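Local coordinates for RagA protein (Porphyromonas gingivalis, PDB 6SLN) that probably takes up substrates across the bacterial outer membrane as a TonB-dependent receptor, a transmembrane beta-barrel with a plug domain, at residues D179-S184 and Q207-K212; F221-G226 and A991-S996; Y327-G332 and G351-E356. One frame throughout, in Å; residues are numbered along the deposited sequence.

Interaction 1 (D179-S184 and Q207-K212); sequences DFESMS and QTKKGK
F180 and T208 form a non-hydrogen-bonded antiparallel pair with their CA atoms 4.0 Å apart, S182 and Q207 form the hydrogen-bonded pair that follows, and the extra residue between the two makes a classic beta bulge. E181 holds its first position with near-helical backbone angles (phi -83°, psi -50°). Two donors therefore converge on one acceptor: E181 N lies 2.6 Å and S182 N 3.3 Å from Q207 O, both in the plane of that carbonyl. Q207 N answers to S182 O at 3.1 Å, and K209 N binds D179 O at 2.7 Å just where the strand 203-208 ends.

T208 turns its CG2 branch, which lies beside the backbone N, to the F180 ring, where it approaches CD1 obliquely at 3.9 Å. K209 lies with its aliphatic part along the D179 carbonyl, CG 3.5 Å from D179 O, and its extended chain carries NZ to the backbone oxygen of N178. E181 crosses it at about a right angle. The bend at chi2 of E181 sets OE2 3.6 Å from K209 CG, so the meeting is with the methylene part and the charged ends form no salt bridge. The S182 and Q207 side chains lie on one face of the sheet, OG and OE1 near each other without a hydrogen bond.

D179 OD1 binds Y328 OH and S330 OG of barrel strand 325-337; T208 OG1 binds D163 within the plug and ND2 of N354 on barrel strand 345-360. Within the plug sheet, strand 180-186 lies between strands 102-106 and 203-208, and strand 159-162 flanks 203-208 on its far side.

Interaction 2 (F221-G226 and A991-S996); sequences FNASYG and AGIQLS
F221 and L995 begin the seam that closes the barrel: strand 218-230, the first of the wall, meets strand 986-996, the last, in regular antiparallel register. F221, A223 and Y225 exchange backbone bonds with L995, I993 and A991. F221 N to L995 O and L995 N to F221 O both measure 2.9 Å; I993 N reaches A223 O at 2.9 Å, while the return bond from A223 N to I993 O is weak at 3.4 Å. Y225 N gives to A991 O and A991 N to Y225 O.

N222 and S224 turn their backbone groups away from the seam to D315 and Q313 of strand 309-322, G992 and Q994 theirs to Y955 and R953 of strand 951-964; these strands continue the wall on either side. The apolar face carries F221, A223, I993 and L995, with A223 CB 3.8 Å from I993 CG2; it is consistent with a lipid-facing surface. N222 and Q994 point to the other side, where N222 touches plug residues E112 and N178. Their side chains run side by side with amide planes 46° apart. D315 OD2 takes N222 ND2, and Q994 NE2 gives to N222 OD1 at 3.2 Å, in the planes of both amides.

Interaction 3 (Y327-G332 and G351-E356); sequences YYASIG and GRLNFE. With C8E ((hydroxyethyloxy)tri(ethyloxy)octane), chain J.
With CG anti to the backbone N (chi1 171° in Y328), Y328 and R352 lay ring and arginine chain beside their own carbonyl carbons, and the register puts both, with N354, on one face of the antiparallel strands. A bend at chi3 of R352 (-55°) turns the guanidinium aside, and the contact is made by CD at the ring edge, near the ring plane, 3.7 Å from Y328 CE2, with ring and guanidinium planes 37° apart. N354 sets CB 3.9 Å from Y328 CB and accepts R352 NH1 on OD1 at 2.6 Å, a bond near the guanidinium plane that ties the rotation of the arginine head to the asparagine. This face looks into the barrel, where Y328 OH and S330 OG bind D179 and N354 ND2 binds T208 OG1 and K209 O of the plug.

Y328 N and O pair with N354 O and N, and R352 N reaches S330 O at 2.9 Å; the reverse bond, from S330 N to R352 O, is weak. The opposite face is largely apolar, with L353 CD1 4.1 Å from A329 CB. Here the detergent tail of C8E lies across the hairpin, C1 3.9 Å from A329 CB and C5 3.6 Å from R352 N, consistent with the outer, membrane-side surface of the barrel. This face also meets the second subunit: F355 packs against Y327 and L353 of that chain, and L353 against its L369.

The hairpin strands 325-337 and 345-360 are flanked by strand 309-322 on the side of Y328 and by strand 363-377 on the side of R352.

Overall arrangement
Along the chain the plug contact, interaction 1, is complete before the barrel begins; strand 203-208 is followed by strand 218-230, where interaction 2 opens. Interaction 2 closes only at the C-terminus and so brackets the whole barrel, with the local hairpin of interaction 3 lying in between. The centres of interactions 1 and 3 are about 11 Å apart, and they touch, joining plug to inner wall through polar side chains. Interaction 2 stands clear of both: its centre is about 20 Å from that of interaction 1 and about 19 Å from that of interaction 3, nearest atoms about 7 Å away. One seam thus closes the barrel, while interaction 1 meets the wall at the nearby hairpin of interaction 3.

Interaction 1 (D179-S184 and Q207-K212)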
loop_
_atom_site.group_PDB
_atom_site.type_symbol
_atom_site.label_atom_id
_atom_site.label_comp_id
_atom_site.label_asym_id
_atom_site.label_seq_id
_atom_site.Cartn_x
_atom_site.Cartn_y
_atom_site.Cartn_z
ATOM N N ASP A 179 -10.904 32.983 5.860
ATOM C CA ASP A 179 -9.735 33.362 6.636
ATOM C C ASP A 179 -8.782 34.266 5.867
ATOM O O ASP A 179 -7.810 34.744 6.459
ATOM C CB ASP A 179 -8.994 32.110 7.097
ATOM C CG ASP A 179 -9.886 31.174 7.867
ATOM O OD1 ASP A 179 -10.858 31.670 8.463
ATOM O OD2 ASP A 179 -9.621 29.955 7.877
ATOM N N PHE A 180 -9.047 34.520 4.581
ATOM C CA PHE A 180 -8.190 35.346 3.739
ATOM C C PHE A 180 -8.535 36.821 3.901
ATOM O O PHE A 180 -9.693 37.223 3.734
ATOM C CB PHE A 180 -8.325 34.944 2.273
ATOM C CG PHE A 180 -7.911 33.527 1.978
ATOM C CD1 PHE A 180 -7.275 32.756 2.930
ATOM C CD2 PHE A 180 -8.155 32.974 0.735
ATOM C CE1 PHE A 180 -6.892 31.466 2.642
ATOM C CE2 PHE A 180 -7.777 31.682 0.442
ATOM C CZ PHE A 180 -7.145 30.928 1.391
ATOM N N GLU A 181 -7.523 37.622 4.226
ATOM C CA GLU A 181 -7.721 39.061 4.365
ATOM C C GLU A 181 -7.658 39.747 3.015
ATOM O O GLU A 181 -8.533 40.547 2.665
ATOM C CB GLU A 181 -6.662 39.652 5.295
ATOM C CG GLU A 181 -6.865 41.116 5.613
ATOM C CD GLU A 181 -8.261 41.394 6.125
ATOM O OE1 GLU A 181 -9.146 41.697 5.295
ATOM O OE2 GLU A 181 -8.477 41.302 7.355
ATOM N N SER A 182 -6.620 39.452 2.250
ATOM C CA SER A 182 -6.427 40.084 0.963
ATOM C C SER A 182 -5.697 39.106 0.065
ATOM O O SER A 182 -5.248 38.038 0.496
ATOM C CB SER A 182 -5.651 41.397 1.097
ATOM O OG SER A 182 -4.653 41.300 2.101
ATOM N N MET A 183 -5.617 39.474 -1.205
ATOM C CA MET A 183 -4.818 38.749 -2.178
ATOM C C MET A 183 -4.160 39.781 -3.074
ATOM O O MET A 183 -4.843 40.626 -3.667
ATOM C CB MET A 183 -5.666 37.769 -2.986
ATOM C CG MET A 183 -4.918 37.154 -4.135
ATOM S SD MET A 183 -5.925 35.940 -4.993
ATOM C CE MET A 183 -6.490 34.913 -3.637
ATOM N N SER A 184 -2.835 39.754 -3.108
ATOM C CA SER A 184 -2.048 40.655 -3.935
ATOM C C SER A 184 -1.519 39.893 -5.142
ATOM O O SER A 184 -0.991 38.785 -5.004
ATOM C CB SER A 184 -0.888 41.263 -3.145
ATOM O OG SER A 184 -1.341 41.914 -1.971
ATOM N N GLN A 207 -2.930 36.570 1.954
ATOM C CA GLN A 207 -2.649 36.860 3.352
ATOM C C GLN A 207 -3.895 36.614 4.186
ATOM O O GLN A 207 -4.922 37.272 3.984
ATOM C CB GLN A 207 -2.159 38.290 3.551
ATOM C CG GLN A 207 -1.622 38.484 4.943
ATOM C CD GLN A 207 -1.175 39.895 5.196
ATOM O OE1 GLN A 207 -1.241 40.746 4.305
ATOM N NE2 GLN A 207 -0.717 40.160 6.418
ATOM N N THR A 208 -3.783 35.699 5.141
ATOM C CA THR A 208 -4.882 35.338 6.016
ATOM C C THR A 208 -5.058 36.381 7.127
ATOM O O THR A 208 -4.244 37.287 7.307
ATOM C CB THR A 208 -4.656 33.937 6.596
ATOM O OG1 THR A 208 -3.533 33.950 7.489
ATOM C CG2 THR A 208 -4.392 32.914 5.481
ATOM N N LYS A 209 -6.146 36.244 7.880
ATOM C CA LYS A 209 -6.552 37.288 8.811
ATOM C C LYS A 209 -5.844 37.161 10.154
ATOM O O LYS A 209 -5.565 36.061 10.639
ATOM C CB LYS A 209 -8.063 37.247 9.037
ATOM C CG LYS A 209 -8.883 37.762 7.873
ATOM C CD LYS A 209 -10.328 37.271 7.934
ATOM C CE LYS A 209 -11.231 38.093 7.007
ATOM N NZ LYS A 209 -12.492 37.390 6.612
ATOM N N LYS A 210 -5.562 38.314 10.755
ATOM C CA LYS A 210 -5.065 38.423 12.118
ATOM C C LYS A 210 -6.104 39.156 12.956
ATOM O O LYS A 210 -6.938 39.899 12.435
ATOM C CB LYS A 210 -3.723 39.175 12.179
ATOM C CG LYS A 210 -2.804 38.942 10.989
ATOM C CD LYS A 210 -2.412 37.472 10.829
ATOM C CE LYS A 210 -1.303 37.297 9.790
ATOM N NZ LYS A 210 -1.462 36.002 9.074
ATOM N N GLY A 211 -6.042 38.963 14.269
ATOM C CA GLY A 211 -7.012 39.596 15.147
ATOM C C GLY A 211 -6.721 41.070 15.386
ATOM O O GLY A 211 -5.618 41.444 15.798
ATOM N N LYS A 212 -7.720 41.910 15.130
ATOM C CA LYS A 212 -7.664 43.294 15.572
ATOM C C LYS A 212 -7.574 43.332 17.090
ATOM O O LYS A 212 -8.382 42.706 17.783
ATOM C CB LYS A 212 -8.906 44.044 15.093
ATOM C CG LYS A 212 -9.078 45.424 15.710
ATOM C CD LYS A 212 -10.269 45.473 16.661
ATOM C CE LYS A 212 -10.829 46.883 16.792
ATOM N NZ LYS A 212 -11.823 46.919 17.888
#

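Interaction 2 (F221-G226 and A991-S996)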
loop_
_atom_site.group_PDB
_atom_site.type_symbol
_atom_site.label_atom_id
_atom_site.label_comp_id
_atom_site.label_asym_id
_atom_site.label_seq_id
_atom_site.Cartn_x
_atom_site.Cartn_y
_atom_site.Cartn_z
ATOM N N PHE A 221 -20.305 33.925 12.558
ATOM C CA PHE A 221 -20.838 32.644 12.125
ATOM C C PHE A 221 -21.439 32.839 10.750
ATOM O O PHE A 221 -22.261 33.736 10.557
ATOM C CB PHE A 221 -21.889 32.096 13.107
ATOM C CG PHE A 221 -22.635 30.883 12.594
ATOM C CD1 PHE A 221 -22.110 29.614 12.751
ATOM C CD2 PHE A 221 -23.860 31.014 11.960
ATOM C CE1 PHE A 221 -22.794 28.490 12.283
ATOM C CE2 PHE A 221 -24.544 29.901 11.491
ATOM C CZ PHE A 221 -24.004 28.637 11.660
ATOM N N ASN A 222 -21.014 32.018 9.801
ATOM C CA ASN A 222 -21.544 32.038 8.448
ATOM C C ASN A 222 -22.107 30.668 8.115
ATOM O O ASN A 222 -21.535 29.640 8.486
ATOM C CB ASN A 222 -20.481 32.414 7.404
ATOM C CG ASN A 222 -19.768 33.706 7.727
ATOM O OD1 ASN A 222 -20.361 34.786 7.710
ATOM N ND2 ASN A 222 -18.475 33.602 8.008
ATOM N N ALA A 223 -23.228 30.668 7.413
ATOM C CA ALA A 223 -23.881 29.442 6.998
ATOM C C ALA A 223 -24.561 29.746 5.677
ATOM O O ALA A 223 -25.165 30.811 5.519
ATOM C CB ALA A 223 -24.892 28.953 8.045
ATOM N N SER A 224 -24.441 28.828 4.728
ATOM C CA SER A 224 -25.057 29.043 3.432
ATOM C C SER A 224 -25.430 27.704 2.821
ATOM O O SER A 224 -24.741 26.704 3.029
ATOM C CB SER A 224 -24.126 29.825 2.500
ATOM O OG SER A 224 -23.135 28.979 1.940
ATOM N N TYR A 225 -26.537 27.692 2.089
ATOM C CA TYR A 225 -26.978 26.516 1.364
ATOM C C TYR A 225 -27.373 26.959 -0.029
ATOM O O TYR A 225 -27.929 28.048 -0.207
ATOM C CB TYR A 225 -28.172 25.805 2.049
ATOM C CG TYR A 225 -28.657 24.576 1.305
ATOM C CD1 TYR A 225 -29.622 24.684 0.322
ATOM C CD2 TYR A 225 -28.135 23.313 1.575
ATOM C CE1 TYR A 225 -30.068 23.571 -0.374
ATOM C CE2 TYR A 225 -28.574 22.186 0.880
ATOM C CZ TYR A 225 -29.546 22.329 -0.094
ATOM O OH TYR A 225 -30.006 21.240 -0.805
ATOM N N GLY A 226 -27.096 26.107 -1.007
ATOM C CA GLY A 226 -27.464 26.430 -2.366
ATOM C C GLY A 226 -27.389 25.205 -3.242
ATOM O O GLY A 226 -27.004 24.121 -2.799
ATOM N N ALA A 991 -28.603 30.889 -0.800
ATOM C CA ALA A 991 -29.049 31.798 0.234
ATOM C C ALA A 991 -28.104 31.624 1.416
ATOM O O ALA A 991 -27.566 30.533 1.637
ATOM C CB ALA A 991 -30.507 31.520 0.620
ATOM N N GLY A 992 -27.867 32.706 2.153
ATOM C CA GLY A 992 -26.905 32.646 3.236
ATOM C C GLY A 992 -27.194 33.646 4.331
ATOM O O GLY A 992 -27.900 34.641 4.136
ATOM N N ILE A 993 -26.603 33.374 5.494
ATOM C CA ILE A 993 -26.840 34.138 6.708
ATOM C C ILE A 993 -25.494 34.462 7.336
ATOM O O ILE A 993 -24.493 33.783 7.095
ATOM C CB ILE A 993 -27.743 33.353 7.691
ATOM C CG1 ILE A 993 -28.137 34.199 8.892
ATOM C CG2 ILE A 993 -27.070 32.077 8.137
ATOM C CD1 ILE A 993 -29.512 33.874 9.424
ATOM N N GLN A 994 -25.464 35.529 8.131
ATOM C CA GLN A 994 -24.278 35.800 8.933
ATOM C C GLN A 994 -24.659 36.392 10.283
ATOM O O GLN A 994 -25.505 37.288 10.371
ATOM C CB GLN A 994 -23.303 36.741 8.231
ATOM C CG GLN A 994 -22.062 36.979 9.057
ATOM C CD GLN A 994 -21.291 38.211 8.651
ATOM O OE1 GLN A 994 -21.660 39.342 8.987
ATOM N NE2 GLN A 994 -20.199 37.997 7.932
ATOM N N LEU A 995 -24.003 35.886 11.325
ATOM C CA LEU A 995 -24.221 36.292 12.705
ATOM C C LEU A 995 -22.932 36.877 13.263
ATOM O O LEU A 995 -21.878 36.238 13.193
ATOM C CB LEU A 995 -24.652 35.092 13.548
ATOM C CG LEU A 995 -26.139 34.899 13.799
ATOM C CD1 LEU A 995 -26.971 35.135 12.547
ATOM C CD2 LEU A 995 -26.343 33.502 14.300
ATOM N N SER A 996 -23.013 38.068 13.842
ATOM C CA SER A 996 -21.852 38.694 14.456
ATOM C C SER A 996 -22.142 38.937 15.925
ATOM O O SER A 996 -23.192 39.495 16.262
ATOM C CB SER A 996 -21.519 40.021 13.783
ATOM O OG SER A 996 -21.290 39.821 12.414
#

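Interaction 3 (Y327-G332 and G351-E356)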
loop_
_atom_site.group_PDB
_atom_site.type_symbol
_atom_site.label_atom_id
_atom_site.label_comp_id
_atom_site.label_asym_id
_atom_site.label_seq_id
_atom_site.Cartn_x
_atom_site.Cartn_y
_atom_site.Cartn_z
ATOM N N TYR A 327 -4.707 36.903 17.810
ATOM C CA TYR A 327 -5.071 35.537 17.452
ATOM C C TYR A 327 -6.190 35.592 16.425
ATOM O O TYR A 327 -6.931 36.572 16.341
ATOM C CB TYR A 327 -5.516 34.710 18.672
ATOM C CG TYR A 327 -6.808 35.188 19.299
ATOM C CD1 TYR A 327 -6.816 36.250 20.193
ATOM C CD2 TYR A 327 -8.023 34.585 18.988
ATOM C CE1 TYR A 327 -8.006 36.704 20.761
ATOM C CE2 TYR A 327 -9.217 35.033 19.552
ATOM C CZ TYR A 327 -9.200 36.091 20.435
ATOM O OH TYR A 327 -10.370 36.539 20.996
ATOM N N TYR A 328 -6.311 34.525 15.640
ATOM C CA TYR A 328 -7.472 34.353 14.769
ATOM C C TYR A 328 -7.720 32.854 14.636
ATOM O O TYR A 328 -6.886 32.127 14.077
ATOM C CB TYR A 328 -7.253 35.016 13.406
ATOM C CG TYR A 328 -8.317 34.697 12.361
ATOM C CD1 TYR A 328 -9.409 35.532 12.173
ATOM C CD2 TYR A 328 -8.215 33.558 11.562
ATOM C CE1 TYR A 328 -10.369 35.234 11.221
ATOM C CE2 TYR A 328 -9.159 33.252 10.619
ATOM C CZ TYR A 328 -10.239 34.086 10.445
ATOM O OH TYR A 328 -11.189 33.765 9.490
ATOM N N ALA A 329 -8.853 32.386 15.155
ATOM C CA ALA A 329 -9.235 30.986 15.055
ATOM C C ALA A 329 -10.392 30.832 14.082
ATOM O O ALA A 329 -11.141 31.776 13.818
ATOM C CB ALA A 329 -9.625 30.406 16.426
ATOM N N SER A 330 -10.530 29.617 13.557
ATOM C CA SER A 330 -11.580 29.308 12.602
ATOM C C SER A 330 -11.791 27.800 12.551
ATOM O O SER A 330 -10.822 27.029 12.556
ATOM C CB SER A 330 -11.217 29.830 11.212
ATOM O OG SER A 330 -12.396 30.173 10.518
ATOM N N ILE A 331 -13.060 27.385 12.508
ATOM C CA ILE A 331 -13.426 26.040 12.074
ATOM C C ILE A 331 -14.580 26.171 11.090
ATOM O O ILE A 331 -15.442 27.042 11.246
ATOM C CB ILE A 331 -13.796 25.099 13.244
ATOM C CG1 ILE A 331 -14.980 25.630 14.039
ATOM C CG2 ILE A 331 -12.612 24.901 14.167
ATOM C CD1 ILE A 331 -15.214 24.875 15.328
ATOM N N GLY A 332 -14.582 25.318 10.067
ATOM C CA GLY A 332 -15.568 25.434 9.009
ATOM C C GLY A 332 -15.826 24.122 8.298
ATOM O O GLY A 332 -15.087 23.144 8.429
ATOM N N GLY A 351 -9.694 23.766 9.929
ATOM C CA GLY A 351 -9.336 24.452 11.149
ATOM C C GLY A 351 -8.180 25.394 10.885
ATOM O O GLY A 351 -7.264 25.071 10.115
ATOM N N ARG A 352 -8.209 26.572 11.497
ATOM C CA ARG A 352 -7.081 27.480 11.408
ATOM C C ARG A 352 -6.893 28.181 12.740
ATOM O O ARG A 352 -7.860 28.672 13.330
ATOM C CB ARG A 352 -7.276 28.520 10.302
ATOM C CG ARG A 352 -6.509 29.827 10.583
ATOM C CD ARG A 352 -6.630 30.834 9.459
ATOM N NE ARG A 352 -6.205 30.262 8.186
ATOM C CZ ARG A 352 -4.941 29.990 7.878
ATOM N NH1 ARG A 352 -3.972 30.256 8.754
ATOM N NH2 ARG A 352 -4.645 29.459 6.693
ATOM N N LEU A 353 -5.650 28.237 13.201
ATOM C CA LEU A 353 -5.272 29.071 14.337
ATOM C C LEU A 353 -4.133 29.972 13.879
ATOM O O LEU A 353 -3.045 29.485 13.553
ATOM C CB LEU A 353 -4.861 28.231 15.550
ATOM C CG LEU A 353 -4.485 29.105 16.743
ATOM C CD1 LEU A 353 -5.629 30.058 17.072
ATOM C CD2 LEU A 353 -4.102 28.285 17.966
ATOM N N ASN A 354 -4.397 31.273 13.823
ATOM C CA ASN A 354 -3.390 32.277 13.524
ATOM C C ASN A 354 -3.017 32.988 14.816
ATOM O O ASN A 354 -3.890 33.374 15.596
ATOM C CB ASN A 354 -3.909 33.291 12.506
ATOM C CG ASN A 354 -3.719 32.843 11.069
ATOM O OD1 ASN A 354 -3.365 31.696 10.791
ATOM N ND2 ASN A 354 -3.975 33.752 10.146
ATOM N N PHE A 355 -1.718 33.173 15.030
ATOM C CA PHE A 355 -1.208 33.657 16.303
ATOM C C PHE A 355 -0.027 34.580 16.049
ATOM O O PHE A 355 0.720 34.398 15.084
ATOM C CB PHE A 355 -0.812 32.469 17.172
ATOM C CG PHE A 355 0.176 32.784 18.230
ATOM C CD1 PHE A 355 -0.174 33.586 19.304
ATOM C CD2 PHE A 355 1.450 32.239 18.180
ATOM C CE1 PHE A 355 0.739 33.867 20.303
ATOM C CE2 PHE A 355 2.371 32.513 19.171
ATOM C CZ PHE A 355 2.017 33.328 20.234
ATOM N N GLU A 356 0.122 35.586 16.907
ATOM C CA GLU A 356 1.185 36.579 16.781
ATOM C C GLU A 356 1.343 37.271 18.126
ATOM O O GLU A 356 0.347 37.591 18.778
ATOM C CB GLU A 356 0.865 37.608 15.688
ATOM C CG GLU A 356 2.030 38.502 15.289
ATOM C CD GLU A 356 1.945 38.981 13.836
ATOM O OE1 GLU A 356 1.283 38.304 13.012
ATOM O OE2 GLU A 356 2.548 40.037 13.519
HETATM C C1 C8E J . -10.111 26.643 17.433
HETATM C C2 C8E J . -9.598 25.462 16.604
HETATM C C3 C8E J . -8.279 25.723 15.844
HETATM C C4 C8E J . -7.873 24.507 14.989
HETATM C C5 C8E J . -6.636 24.718 14.113
HETATM C C6 C8E J . -5.965 23.407 13.686
HETATM C C7 C8E J . -4.891 23.646 12.620
HETATM C C8 C8E J . -4.219 22.361 12.125
HETATM O O9 C8E J . -2.916 22.236 12.673
HETATM C C10 C8E J . -2.321 20.956 12.496
HETATM C C11 C8E J . -1.872 20.359 13.835
HETATM O O12 C8E J . -0.497 20.522 14.128
HETATM C C13 C8E J . -0.276 21.078 15.419
HETATM C C14 C8E J . 1.186 21.494 15.648
HETATM O O15 C8E J . 1.291 22.782 16.229
HETATM C C16 C8E J . 2.431 23.533 15.834
HETATM C C17 C8E J . 2.998 24.308 17.027
HETATM O O18 C8E J . 4.193 25.004 16.708
HETATM C C19 C8E J . 4.104 26.416 16.775
HETATM C C20 C8E J . 5.326 27.032 17.469
HETATM O O21 C8E J . 5.705 28.264 16.867
#